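Local coordinates for protein beta-N-acetylglucosaminidase (Thermotoga maritima, PDB 3WO8) that probably hydrolyses terminal non-reducing N-acetyl-D-hexosamine residues from N-acetyl-beta-D-hexosaminides, as a dimeric glycoside hydrolase of family 3 with a TIM-barrel domain, at residues Pro125-Leu130 against Arg141-Pro147; Asn98-Tyr104 against Glu152-Arg156; Ala343-Phe349 against Arg452-Arg458. All coordinates share one frame; numbering follows the deposited sequence.

Interaction 1 (Pro125-Leu130 against Arg141-Pro147)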
# COMPACT_ATOMS: atom_id res chain seq x y z
N PRO B 125 7.62 18.79 -1.35
CA PRO B 125 8.05 18.60 -2.72
C PRO B 125 9.40 19.14 -3.06
O PRO B 125 9.97 19.98 -2.35
CB PRO B 125 6.99 19.35 -3.55
CG PRO B 125 6.46 20.41 -2.65
CD PRO B 125 6.69 19.92 -1.21
N VAL B 126 9.91 18.62 -4.15
CA VAL B 126 11.07 19.14 -4.77
C VAL B 126 10.59 20.36 -5.53
O VAL B 126 9.76 20.25 -6.44
CB VAL B 126 11.66 18.09 -5.74
CG1 VAL B 126 12.56 18.73 -6.81
CG2 VAL B 126 12.41 16.98 -4.94
N LEU B 127 11.11 21.52 -5.13
CA LEU B 127 10.95 22.78 -5.88
C LEU B 127 12.13 23.12 -6.77
O LEU B 127 12.19 24.23 -7.30
CB LEU B 127 10.73 23.94 -4.93
CG LEU B 127 9.57 23.71 -3.96
CD1 LEU B 127 9.24 24.99 -3.22
CD2 LEU B 127 8.34 23.20 -4.68
N ASP B 128 13.06 22.19 -6.96
CA ASP B 128 14.20 22.41 -7.84
C ASP B 128 13.80 22.50 -9.29
O ASP B 128 12.86 21.83 -9.73
CB ASP B 128 15.24 21.33 -7.66
CG ASP B 128 15.75 21.27 -6.24
OD1 ASP B 128 15.90 22.34 -5.62
OD2 ASP B 128 16.00 20.15 -5.73
N LEU B 129 14.49 23.35 -10.04
CA LEU B 129 14.13 23.57 -11.43
C LEU B 129 14.78 22.50 -12.30
O LEU B 129 15.83 21.95 -11.93
CB LEU B 129 14.56 24.96 -11.89
CG LEU B 129 13.95 26.13 -11.11
CD1 LEU B 129 14.34 27.45 -11.75
CD2 LEU B 129 12.43 26.08 -11.05
N LEU B 130 14.15 22.21 -13.44
CA LEU B 130 14.74 21.38 -14.48
C LEU B 130 15.60 22.26 -15.38
O LEU B 130 15.11 23.26 -15.90
CB LEU B 130 13.63 20.73 -15.31
CG LEU B 130 13.93 20.16 -16.71
CD1 LEU B 130 14.43 18.74 -16.60
CD2 LEU B 130 12.69 20.18 -17.59
N ARG B 141 11.93 14.35 -11.38
CA ARG B 141 11.60 14.77 -10.02
C ARG B 141 11.24 16.24 -9.83
O ARG B 141 10.98 16.68 -8.69
CB ARG B 141 12.80 14.51 -9.12
CG ARG B 141 13.04 13.07 -8.81
CD ARG B 141 14.32 12.91 -8.02
NE ARG B 141 14.23 13.58 -6.72
CZ ARG B 141 15.27 13.85 -5.95
NH1 ARG B 141 16.49 13.54 -6.34
NH2 ARG B 141 15.09 14.45 -4.78
N SER B 142 11.34 17.03 -10.90
CA SER B 142 11.02 18.44 -10.84
C SER B 142 9.68 18.63 -11.52
O SER B 142 9.37 17.94 -12.48
CB SER B 142 12.08 19.28 -11.59
OG SER B 142 11.56 20.55 -12.00
N TYR B 143 8.92 19.61 -11.07
CA TYR B 143 7.71 19.99 -11.77
C TYR B 143 7.98 20.42 -13.20
O TYR B 143 7.13 20.20 -14.05
CB TYR B 143 6.98 21.08 -11.01
CG TYR B 143 6.33 20.57 -9.76
CD1 TYR B 143 5.29 19.66 -9.84
CD2 TYR B 143 6.79 20.95 -8.50
CE1 TYR B 143 4.68 19.18 -8.69
CE2 TYR B 143 6.21 20.48 -7.35
CZ TYR B 143 5.15 19.59 -7.45
OH TYR B 143 4.53 19.10 -6.31
N GLY B 144 9.14 21.02 -13.46
CA GLY B 144 9.48 21.41 -14.83
C GLY B 144 10.47 22.55 -14.86
O GLY B 144 11.13 22.83 -13.85
N SER B 145 10.59 23.23 -16.01
CA SER B 145 11.58 24.31 -16.16
C SER B 145 11.03 25.73 -15.92
O SER B 145 11.73 26.56 -15.34
CB SER B 145 12.33 24.22 -17.50
OG SER B 145 11.43 24.09 -18.58
N ASP B 146 9.79 26.00 -16.31
CA ASP B 146 9.21 27.32 -16.07
C ASP B 146 8.93 27.48 -14.58
O ASP B 146 8.09 26.78 -14.05
CB ASP B 146 7.92 27.49 -16.88
CG ASP B 146 7.18 28.78 -16.56
OD1 ASP B 146 7.69 29.63 -15.79
OD2 ASP B 146 6.07 28.97 -17.10
N PRO B 147 9.61 28.43 -13.91
CA PRO B 147 9.46 28.59 -12.44
C PRO B 147 8.07 28.97 -11.96
O PRO B 147 7.74 28.74 -10.80
CB PRO B 147 10.42 29.74 -12.12
CG PRO B 147 11.41 29.74 -13.22
CD PRO B 147 10.61 29.38 -14.44

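Interaction 2 (Asn98-Tyr104 against Glu152-Arg156)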
# COMPACT_ATOMS: atom_id res chain seq x y z
N ASN B 98 -0.08 19.32 -15.85
CA ASN B 98 -1.47 19.12 -15.43
C ASN B 98 -1.97 20.30 -14.61
O ASN B 98 -1.21 21.13 -14.14
CB ASN B 98 -1.62 17.83 -14.61
CG ASN B 98 -1.72 16.59 -15.47
OD1 ASN B 98 -2.81 16.07 -15.72
ND2 ASN B 98 -0.57 16.10 -15.94
N SER B 99 -3.27 20.39 -14.43
CA SER B 99 -3.77 21.38 -13.54
C SER B 99 -3.09 21.21 -12.16
O SER B 99 -2.92 20.09 -11.67
CB SER B 99 -5.30 21.28 -13.42
OG SER B 99 -5.74 21.96 -12.26
N PRO B 100 -2.68 22.31 -11.55
CA PRO B 100 -2.21 22.34 -10.17
C PRO B 100 -3.17 21.73 -9.17
O PRO B 100 -2.78 21.24 -8.12
CB PRO B 100 -2.06 23.84 -9.91
CG PRO B 100 -1.66 24.41 -11.23
CD PRO B 100 -2.33 23.55 -12.27
N ASP B 101 -4.45 21.77 -9.50
CA ASP B 101 -5.47 21.15 -8.69
C ASP B 101 -5.19 19.65 -8.50
O ASP B 101 -5.36 19.13 -7.39
CB ASP B 101 -6.85 21.43 -9.29
CG ASP B 101 -7.32 22.89 -9.05
OD1 ASP B 101 -6.67 23.64 -8.29
OD2 ASP B 101 -8.35 23.29 -9.63
N VAL B 102 -4.72 18.97 -9.55
CA VAL B 102 -4.51 17.51 -9.44
C VAL B 102 -3.33 17.19 -8.50
O VAL B 102 -3.31 16.16 -7.79
CB VAL B 102 -4.38 16.79 -10.82
CG1 VAL B 102 -5.48 17.20 -11.78
CG2 VAL B 102 -3.07 17.08 -11.48
N THR B 103 -2.36 18.11 -8.49
CA THR B 103 -1.20 18.00 -7.65
C THR B 103 -1.64 18.11 -6.21
O THR B 103 -1.24 17.30 -5.35
CB THR B 103 -0.16 19.08 -8.01
OG1 THR B 103 0.45 18.76 -9.29
CG2 THR B 103 0.90 19.20 -6.93
N TYR B 104 -2.48 19.12 -5.96
CA TYR B 104 -3.12 19.29 -4.67
C TYR B 104 -3.80 17.96 -4.27
O TYR B 104 -3.67 17.48 -3.13
CB TYR B 104 -4.16 20.44 -4.70
CG TYR B 104 -5.01 20.51 -3.44
CD1 TYR B 104 -4.52 21.12 -2.29
CD2 TYR B 104 -6.28 19.92 -3.38
CE1 TYR B 104 -5.26 21.15 -1.10
CE2 TYR B 104 -7.04 19.93 -2.20
CZ TYR B 104 -6.53 20.55 -1.07
OH TYR B 104 -7.27 20.60 0.11
N GLU B 152 3.38 27.26 -8.59
CA GLU B 152 2.00 26.87 -8.42
C GLU B 152 1.93 25.45 -7.91
O GLU B 152 1.37 25.19 -6.85
CB GLU B 152 1.22 27.02 -9.73
CG GLU B 152 0.52 28.38 -9.85
CD GLU B 152 0.74 29.05 -11.20
OE1 GLU B 152 1.01 30.28 -11.24
OE2 GLU B 152 0.67 28.34 -12.22
N HIS B 153 2.53 24.53 -8.65
CA HIS B 153 2.41 23.14 -8.24
C HIS B 153 2.95 22.93 -6.83
O HIS B 153 2.32 22.24 -6.01
CB HIS B 153 3.05 22.25 -9.27
CG HIS B 153 2.25 22.14 -10.52
ND1 HIS B 153 2.35 23.06 -11.54
CD2 HIS B 153 1.35 21.22 -10.94
CE1 HIS B 153 1.55 22.70 -12.54
NE2 HIS B 153 0.93 21.59 -12.19
N GLY B 154 4.07 23.58 -6.52
CA GLY B 154 4.67 23.47 -5.21
C GLY B 154 3.76 23.85 -4.05
O GLY B 154 3.76 23.19 -2.96
N ALA B 155 3.01 24.93 -4.26
CA ALA B 155 2.18 25.44 -3.17
C ALA B 155 0.96 24.58 -3.09
O ALA B 155 0.59 24.14 -2.00
CB ALA B 155 1.80 26.90 -3.37
N ARG B 156 0.38 24.27 -4.24
CA ARG B 156 -0.74 23.30 -4.25
C ARG B 156 -0.35 21.99 -3.53
O ARG B 156 -1.14 21.44 -2.75
CB ARG B 156 -1.19 22.99 -5.68
CG ARG B 156 -1.61 24.22 -6.48
CD ARG B 156 -3.11 24.53 -6.45
NE ARG B 156 -3.74 24.41 -5.14
CZ ARG B 156 -5.02 24.03 -4.96
NH1 ARG B 156 -5.81 23.75 -6.01
NH2 ARG B 156 -5.52 23.92 -3.73

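Interaction 3 (Ala343-Phe349 against Arg452-Arg458)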
# COMPACT_ATOMS: atom_id res chain seq x y z
N ALA B 343 -3.25 -10.57 21.38
CA ALA B 343 -3.96 -11.81 21.05
C ALA B 343 -3.14 -13.08 21.31
O ALA B 343 -3.66 -14.21 21.14
CB ALA B 343 -4.44 -11.76 19.61
N VAL B 344 -1.89 -12.91 21.74
CA VAL B 344 -0.99 -14.03 22.02
C VAL B 344 -0.99 -14.45 23.50
O VAL B 344 -0.98 -13.62 24.42
CB VAL B 344 0.48 -13.72 21.66
CG1 VAL B 344 1.27 -15.00 21.55
CG2 VAL B 344 0.63 -12.94 20.36
N GLU B 345 -0.95 -15.75 23.71
CA GLU B 345 -0.82 -16.39 25.01
C GLU B 345 0.43 -17.24 24.96
O GLU B 345 0.62 -17.94 23.96
CB GLU B 345 -2.00 -17.33 25.27
CG GLU B 345 -3.27 -16.67 25.78
CD GLU B 345 -4.51 -17.52 25.54
OE1 GLU B 345 -4.48 -18.41 24.66
OE2 GLU B 345 -5.53 -17.29 26.23
N PHE B 346 1.25 -17.19 26.02
CA PHE B 346 2.31 -18.18 26.23
C PHE B 346 1.84 -19.24 27.20
O PHE B 346 1.31 -18.93 28.21
CB PHE B 346 3.57 -17.54 26.76
CG PHE B 346 3.99 -16.30 26.02
CD1 PHE B 346 4.74 -16.38 24.86
CD2 PHE B 346 3.64 -15.05 26.50
CE1 PHE B 346 5.14 -15.23 24.20
CE2 PHE B 346 4.03 -13.89 25.85
CZ PHE B 346 4.77 -13.99 24.70
N LEU B 347 2.04 -20.50 26.90
CA LEU B 347 1.51 -21.62 27.68
C LEU B 347 2.61 -22.64 28.04
O LEU B 347 3.07 -23.42 27.19
CB LEU B 347 0.44 -22.39 26.87
CG LEU B 347 -1.05 -22.03 26.93
CD1 LEU B 347 -1.25 -20.53 27.07
CD2 LEU B 347 -1.77 -22.63 25.72
N GLY B 348 2.97 -22.68 29.32
CA GLY B 348 3.89 -23.71 29.83
C GLY B 348 5.28 -23.19 30.11
O GLY B 348 6.15 -23.96 30.47
N PHE B 349 5.50 -21.89 29.96
CA PHE B 349 6.78 -21.28 30.26
C PHE B 349 6.53 -19.80 30.25
O PHE B 349 5.49 -19.36 29.79
CB PHE B 349 7.80 -21.62 29.16
CG PHE B 349 7.41 -21.10 27.80
CD1 PHE B 349 6.54 -21.83 26.99
CD2 PHE B 349 7.85 -19.84 27.37
CE1 PHE B 349 6.14 -21.34 25.76
CE2 PHE B 349 7.46 -19.34 26.15
CZ PHE B 349 6.61 -20.09 25.34
N ARG B 452 3.12 -29.07 27.44
CA ARG B 452 4.22 -28.58 26.60
C ARG B 452 4.31 -27.04 26.52
O ARG B 452 3.46 -26.30 27.06
CB ARG B 452 4.12 -29.18 25.20
CG ARG B 452 3.99 -30.69 25.26
CD ARG B 452 4.67 -31.40 24.10
NE ARG B 452 4.61 -32.85 24.24
CZ ARG B 452 5.39 -33.73 23.60
NH1 ARG B 452 6.34 -33.34 22.75
NH2 ARG B 452 5.21 -35.02 23.82
N LYS B 453 5.39 -26.58 25.91
CA LYS B 453 5.60 -25.14 25.69
C LYS B 453 4.87 -24.73 24.40
O LYS B 453 5.08 -25.32 23.33
CB LYS B 453 7.10 -24.83 25.59
CG LYS B 453 7.92 -25.21 26.82
CD LYS B 453 9.25 -24.45 26.84
CE LYS B 453 10.21 -24.92 27.93
NZ LYS B 453 10.26 -26.41 27.95
N ILE B 454 3.97 -23.75 24.51
CA ILE B 454 3.10 -23.37 23.41
C ILE B 454 2.98 -21.87 23.27
O ILE B 454 2.78 -21.16 24.25
CB ILE B 454 1.70 -23.90 23.61
CG1 ILE B 454 1.73 -25.41 23.83
CG2 ILE B 454 0.84 -23.54 22.40
CD1 ILE B 454 0.40 -25.97 24.28
N VAL B 455 3.12 -21.39 22.03
CA VAL B 455 2.79 -20.01 21.70
C VAL B 455 1.56 -20.07 20.80
O VAL B 455 1.57 -20.71 19.72
CB VAL B 455 3.94 -19.26 21.05
CG1 VAL B 455 3.52 -17.82 20.77
CG2 VAL B 455 5.13 -19.24 21.95
N VAL B 456 0.50 -19.44 21.31
CA VAL B 456 -0.79 -19.32 20.63
C VAL B 456 -0.87 -17.91 20.09
O VAL B 456 -1.15 -16.98 20.83
CB VAL B 456 -1.99 -19.59 21.58
CG1 VAL B 456 -3.28 -19.43 20.82
CG2 VAL B 456 -1.92 -21.02 22.16
N THR B 457 -0.54 -17.75 18.82
CA THR B 457 -0.78 -16.48 18.11
C THR B 457 -2.19 -16.64 17.62
O THR B 457 -2.77 -17.77 17.63
CB THR B 457 0.14 -16.33 16.88
OG1 THR B 457 0.05 -17.50 16.06
CG2 THR B 457 1.58 -16.13 17.32
N ARG B 458 -2.80 -15.61 17.11
CA ARG B 458 -4.04 -15.99 16.38
C ARG B 458 -3.97 -15.54 14.93
O ARG B 458 -4.92 -15.00 14.40
CB ARG B 458 -5.27 -15.49 17.12
CG ARG B 458 -5.68 -16.42 18.25
CD ARG B 458 -6.39 -15.67 19.36
NE ARG B 458 -6.91 -16.63 20.32
CZ ARG B 458 -6.42 -16.88 21.53
NH1 ARG B 458 -5.39 -16.19 22.03
NH2 ARG B 458 -6.98 -17.83 22.26

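Interaction 1 (Pro125-Leu130 against Arg141-Pro147)
Asp-128 and Leu-130 meet Ser-142 and Gly-144 through the polar part of this contact, which joins two portions of the loop between strand 121-122 and helix 147-164. The amide N of Leu-130 gives a nearly straight hydrogen bond (165°) to the carbonyl O of Gly-144, at 3.1 Å. Ser-142 sits just beside it: its OG accepts from the N of Gly-144 at 2.9 Å, closing an ST turn, and lies 2.9 Å from the carbonyl O of Asp-128. OG stands anti to the backbone N (chi1 157°), which carries it toward the Asp-128 carbonyl in the other arm of the same loop. Without the hydroxyl, as in an alanine here, the Gly-144 N-H would probably lose the acceptor that closes the turn and the Asp-128 carbonyl its close polar neighbour. Gly-144 itself has a positive phi, and a side chain there would press on the carbonyl O before it.

Van der Waals contacts flank this polar centre. Val-126 sets its methyls against polar atoms, CG1 3.2 Å from the carbonyl O of Arg-141 and CG2 at the guanidinium NH2. Leu-127 brings CD2 to the edge of the Tyr-143 ring, whose OH reaches CB of Pro-125, a residue preceded by a cis peptide bond. Farther along, the Leu-129 side chain crosses Pro-147 at about a right angle, CD1 4.0 Å from its CG, at the start of helix 147-164.

The charged ends of Asp-128 and Arg-141 find partners outside the two segments: the Asp-128 carboxylate hydrogen-bonds to His-172 ND1 and His-176 N, and Arg-141 forms a salt bridge with Glu-76. Backbone and hydroxyl bonding thus holds these two arms of the loop together in a largely buried contact, leaving Asp-128 and Arg-141 to tie it to neighbouring parts of the barrel domain.

Interaction 2 (Asn98-Tyr104 against Glu152-Arg156)
Asn-98 meets His-153 through its backbone: the carbonyl O accepts from NE2 at 2.9 Å, close to the imidazole plane although the donor is tilted from the carbonyl plane. The other ring nitrogen, ND1, is hydrogen-bonded to Ile-149 O, so both ends of the imidazole are held. Ser-99 caps helix 100-117, its OG accepting from the N of Asp-101. Pro-100 then lays CG over a face of the His-153 ring in a CH-pi contact, 4.1 Å from the centroid, while its CB packs on CG of Arg-156 at 3.5 Å. Asp-101 OD1 and Arg-156 NH1 are modelled as a salt bridge, too short for its exact geometry to be trusted. Thr-103 brings OG1 to the imidazole edge, 3.1 Å from CD2 of His-153, and CG2 against the carbonyl O of His-153.

Tyr-104 offers its ring to the guanidinium of Arg-156, which lies nearly parallel to it, planes 17° apart, with NH2 3.3 Å from CD1 of the tyrosine. Bends at chi2 (-94°) and chi3 fold the arginine back over this ring. Its NH2 also forms a salt bridge with Glu-159, so Glu-159 and the stack both hold the guanidinium, with Asp-101 close by. The axes of segments 100-104 and 152-156 approach to 8.2 Å, their directions 30° apart, a close, near-parallel pairing of helices 100-117 and 147-164, which precede and follow strand 121-122 of the TIM barrel.

Interaction 3 (Ala343-Phe349 against Arg452-Arg458)
Leu-347 and Ile-454 form the close end of an antiparallel ladder, trading two backbone hydrogen bonds, each 2.8 Å, between the N of one and the carbonyl O of the other. Glu-345 and Val-456 repeat this exchange, and Phe-346 with Val-455 make the non-hydrogen-bonded pair between them. On the face of Val-455, its CG2 is touched by Phe-349 CZ at 3.8 Å and by Phe-346 CD1, both rings presenting an edge; Val-344 CG1 reaches the other branch, CG1. Phe-349 gets there with CG between its backbone N and carbonyl carbon (chi1 62°), laying CD1 3.4 Å from CB of Lys-453. Leu-347 CD2 meets Val-456 CG2 on the other face. A buried polar tie closes the far end: Arg-458 donates NH1 to the carbonyl O of Ala-343 at 2.8 Å, with a Val-456 methyl over one guanidinium face.

The contact is looser at exposed Gly-348, just past the strand, and at partly exposed Glu-345, whose OE1 makes a long salt bridge, 3.5 Å, to NH2 of Arg-458. Edge strand 345-347 is therefore held mainly by backbone bonding and apolar packing, with Arg-458 probably balancing the carboxylate as it binds the Ala-343 carbonyl.

In the fold
Interactions 1 and 2 lie together in the TIM-barrel domain, their centres 12 Å apart, and touch where Tyr-143 packs on His-153 and Leu-127 on Gly-154. Helix 147-164 is common to both: interaction 1 runs up to its start and interaction 2 uses its next turns. Along the chain, both segments of interaction 1 fall between those of interaction 2. Interaction 3 comes later, about 53 to 55 Å away by centres, on the opposite side of the chain's centre, and adds edge strand 345-347 to the mixed sheet of the C-terminal part. All three contacts reach the second subunit, so both ends of the chain's fold take part in the dimer.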